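Local structure of prenyltransference for protein (Lavandula lanata, 5HC8) at residues S111-P114 and E115-D119. The protein is a head-to-middle prenyltransferase of the cis-prenyltransferase (undecaprenyl diphosphate synthase) family that makes lavandulyl diphosphate, probably from two dimethylallyl diphosphate molecules. Numbering follows the deposited sequence.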
ATOM      1  N   SER A 111     -17.665 -14.480  -8.619  1.00 39.31           N
ATOM      2  CA  SER A 111     -18.654 -14.452  -9.701  1.00 42.87           C
ATOM      3  C   SER A 111     -18.072 -14.208 -11.041  1.00 47.36           C
ATOM      4  O   SER A 111     -18.621 -14.636 -12.028  1.00 52.73           O
ATOM      5  CB  SER A 111     -19.645 -13.348  -9.388  1.00 47.87           C
ATOM      6  OG  SER A 111     -20.531 -13.914  -8.454  1.00 55.36           O
ATOM      7  N   ARG A 112     -16.961 -13.507 -11.121  1.00 43.40           N
ATOM      8  CA  ARG A 112     -16.281 -13.367 -12.406  1.00 44.54           C
ATOM      9  C   ARG A 112     -15.595 -14.625 -12.863  1.00 40.14           C
ATOM     10  O   ARG A 112     -15.067 -14.652 -13.946  1.00 50.02           O
ATOM     11  CB  ARG A 112     -15.223 -12.272 -12.336  1.00 44.73           C
ATOM     12  CG  ARG A 112     -15.799 -10.914 -11.966  1.00 51.98           C
ATOM     13  CD  ARG A 112     -14.783  -9.796 -12.222  1.00 56.92           C
ATOM     14  NE  ARG A 112     -14.394  -9.740 -13.645  1.00 63.99           N
ATOM     15  CZ  ARG A 112     -13.610  -8.808 -14.187  1.00 61.26           C
ATOM     16  NH1 ARG A 112     -13.104  -7.818 -13.445  1.00 55.88           N
ATOM     17  NH2 ARG A 112     -13.343  -8.865 -15.482  1.00 57.48           N
ATOM     18  N   LEU A 113     -15.509 -15.662 -12.059  1.00 37.25           N
ATOM     19  CA  LEU A 113     -14.752 -16.818 -12.523  1.00 38.60           C
ATOM     20  C   LEU A 113     -15.659 -17.828 -13.257  1.00 42.06           C
ATOM     21  O   LEU A 113     -16.852 -17.826 -13.034  1.00 42.65           O
ATOM     22  CB  LEU A 113     -14.102 -17.524 -11.346  1.00 37.29           C
ATOM     23  CG  LEU A 113     -13.276 -16.577 -10.452  1.00 36.71           C
ATOM     24  CD1 LEU A 113     -12.929 -17.338  -9.189  1.00 34.02           C
ATOM     25  CD2 LEU A 113     -12.042 -16.096 -11.233  1.00 37.47           C
ATOM     26  N   PRO A 114     -15.077 -18.694 -14.094  1.00 41.33           N
ATOM     27  CA  PRO A 114     -15.824 -19.821 -14.661  1.00 45.07           C
ATOM     28  C   PRO A 114     -16.473 -20.697 -13.593  1.00 46.31           C
ATOM     29  O   PRO A 114     -15.857 -21.027 -12.530  1.00 38.42           O
ATOM     30  CB  PRO A 114     -14.762 -20.642 -15.387  1.00 45.22           C
ATOM     31  CG  PRO A 114     -13.546 -19.803 -15.486  1.00 46.61           C
ATOM     32  CD  PRO A 114     -13.699 -18.614 -14.585  1.00 41.87           C
ATOM     33  N   GLU A 115     -17.690 -21.150 -13.899  1.00 47.18           N
ATOM     34  CA  GLU A 115     -18.443 -21.929 -12.944  1.00 46.44           C
ATOM     35  C   GLU A 115     -17.631 -23.099 -12.440  1.00 39.69           C
ATOM     36  O   GLU A 115     -17.744 -23.451 -11.281  1.00 45.49           O
ATOM     37  CB  GLU A 115     -19.756 -22.465 -13.540  1.00 57.86           C
ATOM     38  CG  GLU A 115     -20.775 -21.392 -13.886  1.00 70.68           C
ATOM     39  CD  GLU A 115     -21.584 -20.924 -12.692  1.00 82.91           C
ATOM     40  OE1 GLU A 115     -21.426 -21.482 -11.584  1.00 85.53           O
ATOM     41  OE2 GLU A 115     -22.401 -19.994 -12.872  1.00101.18           O
ATOM     42  N   TYR A 116     -16.857 -23.733 -13.299  1.00 37.58           N
ATOM     43  CA  TYR A 116     -16.079 -24.851 -12.864  1.00 38.39           C
ATOM     44  C   TYR A 116     -15.039 -24.513 -11.782  1.00 42.41           C
ATOM     45  O   TYR A 116     -14.622 -25.389 -10.993  1.00 44.29           O
ATOM     46  CB  TYR A 116     -15.345 -25.508 -14.047  1.00 42.25           C
ATOM     47  CG  TYR A 116     -14.277 -24.701 -14.762  1.00 47.48           C
ATOM     48  CD1 TYR A 116     -12.972 -24.594 -14.249  1.00 52.11           C
ATOM     49  CD2 TYR A 116     -14.550 -24.084 -15.981  1.00 50.06           C
ATOM     50  CE1 TYR A 116     -11.983 -23.880 -14.929  1.00 44.88           C
ATOM     51  CE2 TYR A 116     -13.584 -23.365 -16.655  1.00 50.12           C
ATOM     52  CZ  TYR A 116     -12.297 -23.261 -16.131  1.00 47.55           C
ATOM     53  OH  TYR A 116     -11.369 -22.516 -16.823  1.00 44.64           O
ATOM     54  N   LEU A 117     -14.542 -23.278 -11.828  1.00 45.41           N
ATOM     55  CA  LEU A 117     -13.482 -22.835 -10.910  1.00 39.42           C
ATOM     56  C   LEU A 117     -14.133 -22.474  -9.621  1.00 39.50           C
ATOM     57  O   LEU A 117     -13.599 -22.785  -8.525  1.00 39.34           O
ATOM     58  CB  LEU A 117     -12.733 -21.634 -11.465  1.00 37.29           C
ATOM     59  CG  LEU A 117     -11.581 -21.069 -10.573  1.00 35.37           C
ATOM     60  CD1 LEU A 117     -10.739 -22.164 -10.012  1.00 33.71           C
ATOM     61  CD2 LEU A 117     -10.645 -20.212 -11.428  1.00 34.88           C
ATOM     62  N   GLN A 118     -15.303 -21.860  -9.733  1.00 36.71           N
ATOM     63  CA  GLN A 118     -16.129 -21.632  -8.577  1.00 39.32           C
ATOM     64  C   GLN A 118     -16.529 -22.898  -7.810  1.00 45.02           C
ATOM     65  O   GLN A 118     -16.663 -22.884  -6.565  1.00 40.64           O
ATOM     66  CB  GLN A 118     -17.365 -20.870  -8.950  1.00 37.78           C
ATOM     67  CG  GLN A 118     -17.108 -19.502  -9.509  1.00 39.00           C
ATOM     68  CD  GLN A 118     -18.414 -18.755  -9.701  1.00 44.94           C
ATOM     69  OE1 GLN A 118     -19.206 -18.665  -8.779  1.00 52.27           O
ATOM     70  NE2 GLN A 118     -18.639 -18.211 -10.884  1.00 46.00           N
ATOM     71  N   ASP A 119     -16.714 -23.977  -8.560  1.00 47.25           N
ATOM     72  CA  ASP A 119     -17.099 -25.257  -7.982  1.00 49.54           C
ATOM     73  C   ASP A 119     -15.899 -25.888  -7.329  1.00 44.58           C
ATOM     74  O   ASP A 119     -15.996 -26.503  -6.234  1.00 40.91           O
ATOM     75  CB  ASP A 119     -17.611 -26.218  -9.092  1.00 58.19           C
ATOM     76  CG  ASP A 119     -19.000 -25.833  -9.633  1.00 62.98           C
ATOM     77  OD1 ASP A 119     -19.739 -25.069  -8.946  1.00 60.17           O
ATOM     78  OD2 ASP A 119     -19.340 -26.332 -10.744  1.00 64.96           O
TER
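Gln118 reaches back from the first turn of its helix to Leu113. NE2 of Gln118 donates to the carbonyl O of Leu113 at 2.8 Å, with an N-H...O angle of 159°. The acceptor lies close to the amide plane of Gln118, while the donor is tilted from the carbonyl plane of Leu113. CG of Gln118 stands beside the backbone N (chi1 -62°) and the chain then runs extended, which carries the amide to that carbonyl.

Pro114 is the N-cap residue, and its O takes two backbone bonds. Gln118 N donates to Pro114 O at 3.0 Å, the straighter bond, and closes the first alpha-helical turn. Leu117 N reaches Pro114 O at 2.7 Å from above the carbonyl plane, with a more bent angle of 138°.

The Pro114 ring packs on Tyr116 in a CH-pi contact. Pro114 CB lies over one face of the Tyr116 ring, 3.6 Å from its centroid. It is offset toward the rim, and Pro114 CB is 3.2 Å from Tyr116 CE2. CG of Pro114 sits near CZ and OH. Leu113 CD1 meets Leu117 CG at 4.2 Å, a looser apolar contact between two buried side chains.

The turn joins strand 103-107, the outermost strand on one side of the parallel sheet within this chain, to helix 115-128. Leu113, Tyr116 and Leu117 all rest on Met81 of helix 74-89, and Arg82 of that helix makes a cation-pi contact with Tyr116.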